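Local coordinates for PFC0360w protein (Plasmodium falciparum, PDB 3NI8) that probably stimulates the ATPase activity of the chaperone Hsp90, as a malaria-parasite member of the AHA1 family of activators, at residues Tyr97-Val102 and His118-Ala123; Met19-Thr24 and Gly131-Cys136; Leu44-Arg49 and Glu149-Tyr154. All blocks are in the same frame, centred on the assembly; numbering follows the deposited sequence.

How the contacts relate
All three contacts involve helix 132-150 or the sheet it packs on. Contact 1 pairs strands 98-106 and 111-119 and is held by backbone and side-chain hydrogen bonds. Contact 2 sets edge strand 21-27 against the start of the helix through apolar side chains. The two touch, their centres about 8 Å apart, because strand 111-119 is the neighbour of strand 21-27. Both are partly buried. Contact 3 is a surface contact on the opposite side of the chain's centre from contact 1. It joins the far end of the same helix to helix 41-47, through leucine and isoleucine branches and two arginines.

Contact 1: residues Tyr97-Val102 and His118-Ala123; sequences YSTVTV and HNNIPA
His118 and Ser98 form the tightly packed side of this antiparallel strand pair. The imidazole donates its NE2 proton to Ser98 OG at 2.8 Å, and the hydroxyl lies almost in the ring plane, 10° out of it. The Ser98 hydroxyl sits between its backbone N and carbonyl carbon (chi1 72°), which turns OG to the ring edge. A methyl group covers one face of the same ring. Val100 CG2 stands over the centre of the His118 ring, 3.6 Å from the centroid, in a CH-pi contact. His118 and Val100 face each other as a non-hydrogen-bonded pair.

Thr99 and Asn119 are the adjacent hydrogen-bonded pair. Thr99 N donates to Asn119 O at 3.0 Å, and Asn119 N donates to Thr99 O at 2.9 Å. The side chains of this pair point to the other face of the sheet, where the packing is looser and wetter. Thr99 OG1 and Asn120 ND2 are 3.8 Å apart. One water joins them: it accepts from Asn120 ND2, bonds to Thr99 OG1 and donates to Tyr97 O. A second water links Thr101 OG1 with Asn119 OD1.

The His118 and Val100 face is covered by helix 132-150, where both side chains meet Trp140. Ser98 OG is also bonded to Trp87 O, and His118 ND1 to Trp140 NE1. Both nitrogens of the buried imidazole therefore have partners. With NE2 donating on one side and the indole N-H bonded to ND1 on the other, the ring is probably neutral and its rotation fixed.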
ATOM      1  N   TYR A  97      -7.959  -9.057  -8.973  1.00 34.22           N
ATOM      2  CA  TYR A  97      -7.744  -8.073  -7.916  1.00 32.39           C
ATOM      3  C   TYR A  97      -7.004  -8.761  -6.779  1.00 30.45           C
ATOM      4  O   TYR A  97      -7.444  -9.804  -6.297  1.00 30.19           O
ATOM      5  CB  TYR A  97      -9.081  -7.556  -7.385  1.00 32.71           C
ATOM      6  CG  TYR A  97      -9.546  -6.248  -7.980  1.00 35.54           C
ATOM      7  CD1 TYR A  97      -8.983  -5.026  -7.568  1.00 37.32           C
ATOM      8  CD2 TYR A  97     -10.553  -6.217  -8.959  1.00 39.17           C
ATOM      9  CE1 TYR A  97      -9.412  -3.798  -8.115  1.00 38.57           C
ATOM     10  CE2 TYR A  97     -10.989  -4.988  -9.522  1.00 39.99           C
ATOM     11  CZ  TYR A  97     -10.416  -3.790  -9.082  1.00 40.44           C
ATOM     12  OH  TYR A  97     -10.841  -2.590  -9.614  1.00 42.74           O
ATOM     13  N   SER A  98      -5.888  -8.194  -6.340  1.00 27.80           N
ATOM     14  CA  SER A  98      -5.223  -8.726  -5.164  1.00 25.63           C
ATOM     15  C   SER A  98      -5.846  -8.115  -3.896  1.00 24.39           C
ATOM     16  O   SER A  98      -6.731  -7.250  -3.977  1.00 24.02           O
ATOM     17  CB  SER A  98      -3.715  -8.472  -5.243  1.00 25.30           C
ATOM     18  OG  SER A  98      -3.439  -7.101  -5.040  1.00 25.32           O
ATOM     19  N   THR A  99      -5.383  -8.567  -2.735  1.00 22.93           N
ATOM     20  CA  THR A  99      -5.838  -8.033  -1.466  1.00 22.05           C
ATOM     21  C   THR A  99      -4.638  -7.508  -0.717  1.00 22.33           C
ATOM     22  O   THR A  99      -3.650  -8.239  -0.507  1.00 22.92           O
ATOM     23  CB  THR A  99      -6.492  -9.129  -0.613  1.00 21.98           C
ATOM     24  OG1 THR A  99      -7.590  -9.690  -1.330  1.00 21.29           O
ATOM     25  CG2 THR A  99      -6.989  -8.597   0.709  1.00 20.02           C
ATOM     26  N   VAL A 100      -4.711  -6.238  -0.329  1.00 21.41           N
ATOM     27  CA  VAL A 100      -3.696  -5.653   0.524  1.00 19.92           C
ATOM     28  C   VAL A 100      -4.298  -5.369   1.903  1.00 19.76           C
ATOM     29  O   VAL A 100      -5.352  -4.751   2.026  1.00 19.43           O
ATOM     30  CB  VAL A 100      -3.074  -4.368  -0.100  1.00 20.13           C
ATOM     31  CG1 VAL A 100      -2.121  -3.671   0.912  1.00 18.28           C
ATOM     32  CG2 VAL A 100      -2.330  -4.695  -1.397  1.00 17.68           C
ATOM     33  N   THR A 101      -3.629  -5.853   2.936  1.00 19.39           N
ATOM     34  CA  THR A 101      -4.030  -5.580   4.312  1.00 19.76           C
ATOM     35  C   THR A 101      -2.856  -4.889   4.981  1.00 20.60           C
ATOM     36  O   THR A 101      -1.713  -5.346   4.847  1.00 21.44           O
ATOM     37  CB  THR A 101      -4.322  -6.896   5.066  1.00 19.36           C
ATOM     38  OG1 THR A 101      -5.355  -7.620   4.377  1.00 18.83           O
ATOM     39  CG2 THR A 101      -4.725  -6.623   6.501  1.00 16.89           C
ATOM     40  N   VAL A 102      -3.107  -3.794   5.683  1.00 21.06           N
ATOM     41  CA  VAL A 102      -2.018  -3.077   6.328  1.00 21.92           C
ATOM     42  C   VAL A 102      -2.402  -2.856   7.774  1.00 22.88           C
ATOM     43  O   VAL A 102      -3.455  -2.286   8.068  1.00 23.01           O
ATOM     44  CB  VAL A 102      -1.676  -1.707   5.643  1.00 22.88           C
ATOM     45  CG1 VAL A 102      -0.247  -1.215   6.059  1.00 22.19           C
ATOM     46  CG2 VAL A 102      -1.790  -1.775   4.112  1.00 20.79           C
ATOM     47  N   HIS A 118       0.207  -8.903   1.337  1.00 20.86           N
ATOM     48  CA  HIS A 118      -0.290  -8.821  -0.029  1.00 21.05           C
ATOM     49  C   HIS A 118      -0.622 -10.250  -0.489  1.00 21.17           C
ATOM     50  O   HIS A 118       0.289 -11.066  -0.667  1.00 20.61           O
ATOM     51  CB  HIS A 118       0.780  -8.159  -0.914  1.00 20.83           C
ATOM     52  CG  HIS A 118       0.245  -7.491  -2.141  1.00 21.41           C
ATOM     53  ND1 HIS A 118       0.874  -6.412  -2.724  1.00 20.84           N
ATOM     54  CD2 HIS A 118      -0.860  -7.734  -2.893  1.00 22.81           C
ATOM     55  CE1 HIS A 118       0.183  -6.021  -3.783  1.00 22.32           C
ATOM     56  NE2 HIS A 118      -0.876  -6.802  -3.903  1.00 22.86           N
ATOM     57  N   ASN A 119      -1.923 -10.544  -0.627  1.00 21.67           N
ATOM     58  CA  ASN A 119      -2.442 -11.882  -1.003  1.00 22.24           C
ATOM     59  C   ASN A 119      -3.062 -11.846  -2.388  1.00 22.87           C
ATOM     60  O   ASN A 119      -3.364 -10.774  -2.908  1.00 22.52           O
ATOM     61  CB  ASN A 119      -3.579 -12.352  -0.067  1.00 21.95           C
ATOM     62  CG  ASN A 119      -3.148 -12.518   1.377  1.00 22.25           C
ATOM     63  OD1 ASN A 119      -3.729 -11.894   2.266  1.00 24.13           O
ATOM     64  ND2 ASN A 119      -2.144 -13.352   1.626  1.00 20.57           N
ATOM     65  N   ASN A 120      -3.311 -13.029  -2.946  1.00 23.58           N
ATOM     66  CA  ASN A 120      -4.162 -13.185  -4.129  1.00 24.17           C
ATOM     67  C   ASN A 120      -3.608 -12.427  -5.307  1.00 24.36           C
ATOM     68  O   ASN A 120      -4.368 -11.814  -6.072  1.00 24.40           O
ATOM     69  CB  ASN A 120      -5.609 -12.716  -3.859  1.00 24.75           C
ATOM     70  CG  ASN A 120      -6.382 -13.647  -2.911  1.00 25.48           C
ATOM     71  OD1 ASN A 120      -5.886 -14.688  -2.486  1.00 23.51           O
ATOM     72  ND2 ASN A 120      -7.611 -13.255  -2.584  1.00 26.50           N
ATOM     73  N   ILE A 121      -2.280 -12.457  -5.422  1.00 24.30           N
ATOM     74  CA  ILE A 121      -1.549 -11.887  -6.549  1.00 24.64           C
ATOM     75  C   ILE A 121      -1.591 -12.881  -7.720  1.00 25.65           C
ATOM     76  O   ILE A 121      -1.144 -14.024  -7.580  1.00 25.67           O
ATOM     77  CB  ILE A 121      -0.050 -11.585  -6.148  1.00 24.27           C
ATOM     78  CG1 ILE A 121       0.021 -10.564  -5.001  1.00 24.08           C
ATOM     79  CG2 ILE A 121       0.754 -11.090  -7.339  1.00 22.44           C
ATOM     80  CD1 ILE A 121       1.311 -10.603  -4.203  1.00 20.60           C
ATOM     81  N   PRO A 122      -2.104 -12.451  -8.886  1.00 26.62           N
ATOM     82  CA  PRO A 122      -2.155 -13.338 -10.065  1.00 27.40           C
ATOM     83  C   PRO A 122      -0.771 -13.763 -10.563  1.00 28.67           C
ATOM     84  O   PRO A 122       0.239 -13.088 -10.302  1.00 29.41           O
ATOM     85  CB  PRO A 122      -2.873 -12.493 -11.135  1.00 27.43           C
ATOM     86  CG  PRO A 122      -2.792 -11.058 -10.645  1.00 27.82           C
ATOM     87  CD  PRO A 122      -2.751 -11.145  -9.129  1.00 26.93           C
ATOM     88  N   ALA A 123      -0.734 -14.884 -11.281  1.00 29.74           N
ATOM     89  CA  ALA A 123       0.505 -15.471 -11.801  1.00 30.26           C
ATOM     90  C   ALA A 123       1.042 -14.646 -12.955  1.00 30.76           C
ATOM     91  O   ALA A 123       2.250 -14.638 -13.220  1.00 32.03           O
ATOM     92  CB  ALA A 123       0.257 -16.933 -12.256  1.00 30.37           C
TER
HETATM   93  O   HOH W   1      -8.309 -10.668  -3.901  1.00 20.03           O
HETATM   94  O   HOH W   2      -4.297  -9.301   2.514  1.00 17.04           O

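Contact 2: residues Met19-Thr24 and Gly131-Cys136; sequences MSFEIT and GVLERC
The Phe21 ring is the one flat group that meets the other segment. Cys136 CB lies at its edge, near the ring plane, 3.8 Å from Phe21 CE2. Leu133 O approaches the same CE2 obliquely at 4.0 Å. Elsewhere, Phe21 also meets the ring of His118, with the planes at about 50°. A bound isopropanol, probably from the crystallisation liquor, lies about 4 Å from the Phe21 side chain.

A chi1 of 66° swings the Phe21 ring off the strand toward the first turns of helix 132-150, where its CE2 corner meets Cys136. Leu133 comes from the helix, and the two side chains lie alongside, pointing opposite ways. Phe21 CD2 is 4.0 Å from both CG and CD2 of Leu133. The CD1 branch of Leu133 reaches back to the residues ahead of the strand, 3.7 Å from Ser20 O and 4.0 Å from Met19 N. Leu133 thus rests on both the ring and the backbone that leads into the strand.

Leu133 and Cys136 are three residues apart, so both project from one side of the helix toward the strand. Cys136 also packs on Trp87 and Phe89 of strand 82-89.

No hydrogen bond crosses between the two segments. Edge strand 21-27 is joined here to the helix mainly by van der Waals contact, which has little directional preference, while its backbone bonds go to the neighbouring strand 111-119.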
ATOM      1  N   MET A  19       1.809 -16.522  -4.391  1.00 31.62           N
ATOM      2  CA  MET A  19       0.717 -15.555  -4.574  1.00 30.84           C
ATOM      3  C   MET A  19       0.586 -14.586  -3.389  1.00 30.23           C
ATOM      4  O   MET A  19      -0.156 -13.615  -3.442  1.00 30.65           O
ATOM      5  CB  MET A  19      -0.616 -16.251  -4.904  1.00 30.58           C
ATOM      6  CG  MET A  19      -0.650 -17.007  -6.243  1.00 32.19           C
ATOM      7  SD  MET A  19      -2.299 -17.741  -6.570  1.00 37.15           S
ATOM      8  CE  MET A  19      -2.197 -18.235  -8.302  1.00 37.36           C
ATOM      9  N   SER A  20       1.317 -14.839  -2.322  1.00 29.41           N
ATOM     10  CA  SER A  20       1.360 -13.885  -1.241  1.00 29.49           C
ATOM     11  C   SER A  20       2.774 -13.512  -0.809  1.00 28.99           C
ATOM     12  O   SER A  20       3.735 -14.254  -1.062  1.00 29.30           O
ATOM     13  CB  SER A  20       0.598 -14.440  -0.043  1.00 29.56           C
ATOM     14  OG  SER A  20       1.039 -15.749   0.196  1.00 30.63           O
ATOM     15  N   PHE A  21       2.884 -12.353  -0.160  1.00 27.85           N
ATOM     16  CA  PHE A  21       4.063 -12.014   0.630  1.00 26.79           C
ATOM     17  C   PHE A  21       3.715 -11.089   1.788  1.00 27.35           C
ATOM     18  O   PHE A  21       2.704 -10.369   1.767  1.00 26.72           O
ATOM     19  CB  PHE A  21       5.190 -11.414  -0.224  1.00 26.16           C
ATOM     20  CG  PHE A  21       4.849 -10.079  -0.831  1.00 23.60           C
ATOM     21  CD1 PHE A  21       4.969  -8.913  -0.089  1.00 19.89           C
ATOM     22  CD2 PHE A  21       4.411  -9.993  -2.144  1.00 20.34           C
ATOM     23  CE1 PHE A  21       4.655  -7.710  -0.628  1.00 16.81           C
ATOM     24  CE2 PHE A  21       4.100  -8.777  -2.689  1.00 18.82           C
ATOM     25  CZ  PHE A  21       4.218  -7.636  -1.935  1.00 17.09           C
ATOM     26  N   GLU A  22       4.588 -11.103   2.788  1.00 28.41           N
ATOM     27  CA  GLU A  22       4.438 -10.275   3.973  1.00 29.51           C
ATOM     28  C   GLU A  22       5.689  -9.395   4.169  1.00 29.22           C
ATOM     29  O   GLU A  22       6.837  -9.878   4.096  1.00 29.33           O
ATOM     30  CB  GLU A  22       4.203 -11.179   5.183  1.00 29.77           C
ATOM     31  CG  GLU A  22       3.617 -10.490   6.402  1.00 34.62           C
ATOM     32  CD  GLU A  22       3.611 -11.398   7.644  1.00 42.04           C
ATOM     33  OE1 GLU A  22       4.700 -11.900   8.050  1.00 42.74           O
ATOM     34  OE2 GLU A  22       2.505 -11.610   8.212  1.00 45.81           O
ATOM     35  N   ILE A  23       5.465  -8.105   4.405  1.00 28.92           N
ATOM     36  CA  ILE A  23       6.552  -7.194   4.783  1.00 28.59           C
ATOM     37  C   ILE A  23       6.281  -6.612   6.166  1.00 28.49           C
ATOM     38  O   ILE A  23       5.202  -6.068   6.426  1.00 27.95           O
ATOM     39  CB  ILE A  23       6.736  -6.022   3.782  1.00 28.60           C
ATOM     40  CG1 ILE A  23       6.959  -6.543   2.365  1.00 28.13           C
ATOM     41  CG2 ILE A  23       7.900  -5.123   4.217  1.00 28.57           C
ATOM     42  CD1 ILE A  23       6.558  -5.538   1.263  1.00 27.65           C
ATOM     43  N   THR A  24       7.281  -6.709   7.039  1.00 28.53           N
ATOM     44  CA  THR A  24       7.160  -6.190   8.402  1.00 28.68           C
ATOM     45  C   THR A  24       8.257  -5.163   8.634  1.00 28.26           C
ATOM     46  O   THR A  24       9.423  -5.422   8.310  1.00 28.34           O
ATOM     47  CB  THR A  24       7.228  -7.343   9.452  1.00 28.91           C
ATOM     48  OG1 THR A  24       6.076  -8.197   9.296  1.00 30.92           O
ATOM     49  CG2 THR A  24       7.238  -6.799  10.857  1.00 29.07           C
ATOM     50  N   GLY A 131       6.219 -12.702 -13.452  1.00 31.05           N
ATOM     51  CA  GLY A 131       6.940 -11.869 -12.501  1.00 29.55           C
ATOM     52  C   GLY A 131       6.128 -10.806 -11.784  1.00 28.73           C
ATOM     53  O   GLY A 131       6.682  -9.774 -11.357  1.00 28.11           O
ATOM     54  N   VAL A 132       4.832 -11.067 -11.618  1.00 27.52           N
ATOM     55  CA  VAL A 132       3.929 -10.109 -10.981  1.00 26.95           C
ATOM     56  C   VAL A 132       4.222  -9.929  -9.499  1.00 27.52           C
ATOM     57  O   VAL A 132       4.147  -8.804  -8.978  1.00 27.94           O
ATOM     58  CB  VAL A 132       2.441 -10.481 -11.178  1.00 26.80           C
ATOM     59  CG1 VAL A 132       1.551  -9.459 -10.514  1.00 25.60           C
ATOM     60  CG2 VAL A 132       2.102 -10.588 -12.674  1.00 25.17           C
ATOM     61  N   LEU A 133       4.540 -11.028  -8.820  1.00 27.59           N
ATOM     62  CA  LEU A 133       4.781 -10.982  -7.384  1.00 28.23           C
ATOM     63  C   LEU A 133       5.977 -10.082  -7.059  1.00 28.13           C
ATOM     64  O   LEU A 133       5.863  -9.208  -6.221  1.00 27.98           O
ATOM     65  CB  LEU A 133       4.922 -12.388  -6.753  1.00 28.32           C
ATOM     66  CG  LEU A 133       5.151 -12.443  -5.219  1.00 29.93           C
ATOM     67  CD1 LEU A 133       4.741 -13.786  -4.634  1.00 32.19           C
ATOM     68  CD2 LEU A 133       6.585 -12.126  -4.762  1.00 28.60           C
ATOM     69  N   GLU A 134       7.132 -10.287  -7.697  0.50 28.76           N
ATOM     70  CA  GLU A 134       8.289  -9.403  -7.428  0.50 28.98           C
ATOM     71  C   GLU A 134       7.972  -7.938  -7.766  0.50 28.69           C
ATOM     72  O   GLU A 134       8.392  -7.026  -7.044  0.50 28.99           O
ATOM     73  CB  GLU A 134       9.581  -9.861  -8.121  0.50 29.05           C
ATOM     74  CG  GLU A 134      10.384 -10.946  -7.363  0.50 30.80           C
ATOM     75  CD  GLU A 134      10.889 -10.512  -5.967  0.50 32.36           C
ATOM     76  OE1 GLU A 134      10.882 -11.368  -5.043  0.50 31.81           O
ATOM     77  OE2 GLU A 134      11.295  -9.336  -5.795  0.50 31.00           O
ATOM     78  N   ARG A 135       7.209  -7.715  -8.830  1.00 28.13           N
ATOM     79  CA  ARG A 135       6.828  -6.355  -9.197  1.00 28.01           C
ATOM     80  C   ARG A 135       6.036  -5.663  -8.080  1.00 27.71           C
ATOM     81  O   ARG A 135       6.315  -4.510  -7.747  1.00 28.08           O
ATOM     82  CB  ARG A 135       6.060  -6.376 -10.539  1.00 28.03           C
ATOM     83  CG  ARG A 135       5.480  -5.052 -10.972  1.00 29.74           C
ATOM     84  CD  ARG A 135       5.316  -4.965 -12.478  1.00 32.17           C
ATOM     85  NE  ARG A 135       4.236  -5.808 -12.970  1.00 32.83           N
ATOM     86  CZ  ARG A 135       3.081  -5.361 -13.456  1.00 32.73           C
ATOM     87  NH1 ARG A 135       2.173  -6.255 -13.869  1.00 32.67           N
ATOM     88  NH2 ARG A 135       2.827  -4.046 -13.534  1.00 28.16           N
ATOM     89  N   CYS A 136       5.073  -6.371  -7.485  1.00 27.51           N
ATOM     90  CA  CYS A 136       4.369  -5.887  -6.286  1.00 26.81           C
ATOM     91  C   CYS A 136       5.299  -5.653  -5.089  1.00 26.47           C
ATOM     92  O   CYS A 136       5.177  -4.636  -4.395  1.00 26.64           O
ATOM     93  CB  CYS A 136       3.262  -6.857  -5.870  1.00 27.07           C
ATOM     94  SG  CYS A 136       1.972  -7.132  -7.090  1.00 27.20           S
TER

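Contact 3: residues Leu44-Arg49 and Glu149-Tyr154; sequences LTRLSR and EVILGY
Helix 41-47 ends in a Schellman motif, with Arg49 as its positive-phi residue, where Leu47 meets Leu152 and the backbones come to 7.1 Å between the CA atoms of Leu47 and Ile151. Ile151 is the central side chain. It points toward the other segment, and its two branches meet different arginines. Its CD1 touches the aliphatic CD of Arg49 at 3.4 Å. The Arg49 chain bends at chi2 and chi3, which folds its guanidinium back so that NH2 also comes to 3.6 Å from CD1. Ile151 CG2 lies 3.9 Å from Arg46 NH2.

Arg46 runs past Ile151 in the reverse direction and carries its guanidinium on to Leu152. Leu152 CD2 sits off-centre over one face of that group, 3.8 Å from NH1. Arg46 NH2 is also 3.4 Å from Ile151 O, but the angle is too poor for a hydrogen bond. Leu152 CG meets Leu47 CD2 at 3.8 Å, the two side chains nearly perpendicular. Leu47 is the buried member of the group, while the arginines lie at the surface.

No hydrogen bond joins these two segments, although Leu47 O accepts one from Asn147 ND2 of helix 132-150. Leu47 packs further on Phe144 and Ile148 of that helix. Leu152 also touches Ala37 of helix 31-39, which places the contact where the end of the long helix meets both short helices.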
ATOM      1  N   LEU A  44       0.157  10.406  -0.232  1.00 28.13           N
ATOM      2  CA  LEU A  44       0.367   9.400  -1.279  1.00 27.58           C
ATOM      3  C   LEU A  44       1.093   9.956  -2.515  1.00 27.31           C
ATOM      4  O   LEU A  44       2.005   9.312  -3.046  1.00 26.22           O
ATOM      5  CB  LEU A  44      -0.953   8.730  -1.676  1.00 27.43           C
ATOM      6  CG  LEU A  44      -1.524   7.727  -0.663  1.00 27.28           C
ATOM      7  CD1 LEU A  44      -2.999   7.542  -0.939  1.00 25.77           C
ATOM      8  CD2 LEU A  44      -0.773   6.395  -0.664  1.00 25.38           C
ATOM      9  N   THR A  45       0.675  11.145  -2.953  1.00 27.46           N
ATOM     10  CA  THR A  45       1.316  11.859  -4.056  1.00 27.91           C
ATOM     11  C   THR A  45       2.807  12.139  -3.762  1.00 27.89           C
ATOM     12  O   THR A  45       3.638  11.934  -4.633  1.00 27.66           O
ATOM     13  CB  THR A  45       0.563  13.160  -4.383  1.00 28.26           C
ATOM     14  OG1 THR A  45      -0.770  12.844  -4.807  1.00 28.61           O
ATOM     15  CG2 THR A  45       1.265  13.954  -5.503  1.00 28.87           C
ATOM     16  N   ARG A  46       3.136  12.571  -2.536  1.00 27.73           N
ATOM     17  CA  ARG A  46       4.525  12.774  -2.146  1.00 27.32           C
ATOM     18  C   ARG A  46       5.265  11.456  -2.165  1.00 27.83           C
ATOM     19  O   ARG A  46       6.426  11.410  -2.526  1.00 28.98           O
ATOM     20  CB  ARG A  46       4.649  13.331  -0.727  1.00 27.73           C
ATOM     21  CG  ARG A  46       4.163  14.734  -0.465  1.00 27.20           C
ATOM     22  CD  ARG A  46       4.477  15.093   0.998  1.00 29.32           C
ATOM     23  NE  ARG A  46       5.919  15.321   1.237  1.00 30.30           N
ATOM     24  CZ  ARG A  46       6.499  15.404   2.445  1.00 28.96           C
ATOM     25  NH1 ARG A  46       5.794  15.259   3.560  1.00 25.92           N
ATOM     26  NH2 ARG A  46       7.808  15.628   2.541  1.00 29.98           N
ATOM     27  N   LEU A  47       4.616  10.378  -1.737  1.00 27.86           N
ATOM     28  CA  LEU A  47       5.243   9.055  -1.757  1.00 27.60           C
ATOM     29  C   LEU A  47       5.419   8.529  -3.183  1.00 27.51           C
ATOM     30  O   LEU A  47       6.218   7.615  -3.421  1.00 26.61           O
ATOM     31  CB  LEU A  47       4.433   8.057  -0.917  1.00 27.66           C
ATOM     32  CG  LEU A  47       4.457   8.204   0.609  1.00 27.23           C
ATOM     33  CD1 LEU A  47       3.399   7.320   1.248  1.00 27.42           C
ATOM     34  CD2 LEU A  47       5.810   7.862   1.142  1.00 25.20           C
ATOM     35  N   SER A  48       4.651   9.114  -4.107  1.00 27.95           N
ATOM     36  CA  SER A  48       4.684   8.804  -5.545  1.00 28.69           C
ATOM     37  C   SER A  48       5.555   9.807  -6.297  1.00 29.46           C
ATOM     38  O   SER A  48       5.441   9.969  -7.518  1.00 29.43           O
ATOM     39  CB  SER A  48       3.273   8.870  -6.125  1.00 28.77           C
ATOM     40  OG  SER A  48       2.399   7.935  -5.504  1.00 28.02           O
ATOM     41  N   ARG A  49       6.410  10.504  -5.552  1.00 30.42           N
ATOM     42  CA  ARG A  49       7.286  11.521  -6.126  1.00 30.90           C
ATOM     43  C   ARG A  49       6.577  12.440  -7.101  1.00 31.06           C
ATOM     44  O   ARG A  49       7.110  12.715  -8.189  1.00 31.63           O
ATOM     45  CB  ARG A  49       8.486  10.861  -6.815  1.00 30.98           C
ATOM     46  CG  ARG A  49       9.506  10.269  -5.827  1.00 32.13           C
ATOM     47  CD  ARG A  49       9.864  11.302  -4.776  1.00 33.19           C
ATOM     48  NE  ARG A  49      10.635  12.439  -5.295  1.00 35.54           N
ATOM     49  CZ  ARG A  49      10.569  13.677  -4.801  1.00 36.37           C
ATOM     50  NH1 ARG A  49      11.315  14.655  -5.306  1.00 33.58           N
ATOM     51  NH2 ARG A  49       9.739  13.937  -3.797  1.00 39.30           N
ATOM     52  N   GLU A 149      10.251   6.350   4.853  1.00 29.69           N
ATOM     53  CA  GLU A 149      11.461   6.669   5.590  1.00 30.87           C
ATOM     54  C   GLU A 149      12.165   7.961   5.094  1.00 30.79           C
ATOM     55  O   GLU A 149      12.366   8.888   5.865  1.00 30.90           O
ATOM     56  CB  GLU A 149      12.421   5.478   5.586  1.00 31.15           C
ATOM     57  CG  GLU A 149      13.441   5.569   6.714  1.00 33.38           C
ATOM     58  CD  GLU A 149      14.666   4.725   6.483  1.00 36.56           C
ATOM     59  OE1 GLU A 149      14.712   3.969   5.489  1.00 39.20           O
ATOM     60  OE2 GLU A 149      15.600   4.827   7.297  1.00 40.43           O
ATOM     61  N   VAL A 150      12.495   8.015   3.804  1.00 30.99           N
ATOM     62  CA  VAL A 150      13.391   9.045   3.239  1.00 30.74           C
ATOM     63  C   VAL A 150      12.728  10.376   2.839  1.00 30.38           C
ATOM     64  O   VAL A 150      13.341  11.436   2.998  1.00 30.93           O
ATOM     65  CB  VAL A 150      14.206   8.474   2.027  1.00 30.96           C
ATOM     66  CG1 VAL A 150      15.034   9.565   1.364  1.00 31.14           C
ATOM     67  CG2 VAL A 150      15.120   7.346   2.492  1.00 30.20           C
ATOM     68  N   ILE A 151      11.511  10.320   2.298  1.00 29.52           N
ATOM     69  CA  ILE A 151      10.747  11.519   1.940  1.00 28.59           C
ATOM     70  C   ILE A 151       9.973  12.065   3.156  1.00 28.99           C
ATOM     71  O   ILE A 151      10.038  13.266   3.474  1.00 28.46           O
ATOM     72  CB  ILE A 151       9.718  11.213   0.804  1.00 28.72           C
ATOM     73  CG1 ILE A 151      10.398  10.532  -0.412  1.00 28.74           C
ATOM     74  CG2 ILE A 151       8.867  12.451   0.469  1.00 25.80           C
ATOM     75  CD1 ILE A 151      10.868  11.450  -1.494  1.00 29.71           C
ATOM     76  N   LEU A 152       9.232  11.181   3.822  1.00 28.62           N
ATOM     77  CA  LEU A 152       8.433  11.586   4.955  1.00 29.07           C
ATOM     78  C   LEU A 152       9.253  11.761   6.241  1.00 29.69           C
ATOM     79  O   LEU A 152       8.750  12.274   7.211  1.00 29.73           O
ATOM     80  CB  LEU A 152       7.268  10.608   5.174  1.00 28.47           C
ATOM     81  CG  LEU A 152       6.290  10.287   4.036  1.00 27.29           C
ATOM     82  CD1 LEU A 152       5.105   9.542   4.633  1.00 25.52           C
ATOM     83  CD2 LEU A 152       5.813  11.514   3.242  1.00 25.97           C
ATOM     84  N   GLY A 153      10.498  11.311   6.253  1.00 30.75           N
ATOM     85  CA  GLY A 153      11.359  11.491   7.402  1.00 32.42           C
ATOM     86  C   GLY A 153      10.928  10.706   8.631  1.00 33.96           C
ATOM     87  O   GLY A 153      11.196  11.109   9.772  1.00 34.22           O
ATOM     88  N   TYR A 154      10.265   9.573   8.421  1.00 34.82           N
ATOM     89  CA  TYR A 154       9.947   8.716   9.552  1.00 35.18           C
ATOM     90  C   TYR A 154      11.066   7.712   9.722  1.00 35.72           C
ATOM     91  O   TYR A 154      11.333   6.918   8.827  1.00 35.81           O
ATOM     92  CB  TYR A 154       8.611   8.015   9.382  1.00 34.82           C
ATOM     93  CG  TYR A 154       7.443   8.925   9.065  1.00 34.95           C
ATOM     94  CD1 TYR A 154       7.457  10.283   9.397  1.00 35.53           C
ATOM     95  CD2 TYR A 154       6.310   8.415   8.445  1.00 35.04           C
ATOM     96  CE1 TYR A 154       6.360  11.115   9.086  1.00 37.04           C
ATOM     97  CE2 TYR A 154       5.221   9.224   8.143  1.00 37.21           C
ATOM     98  CZ  TYR A 154       5.248  10.570   8.459  1.00 37.10           C
ATOM     99  OH  TYR A 154       4.151  11.338   8.152  1.00 37.49           O
TER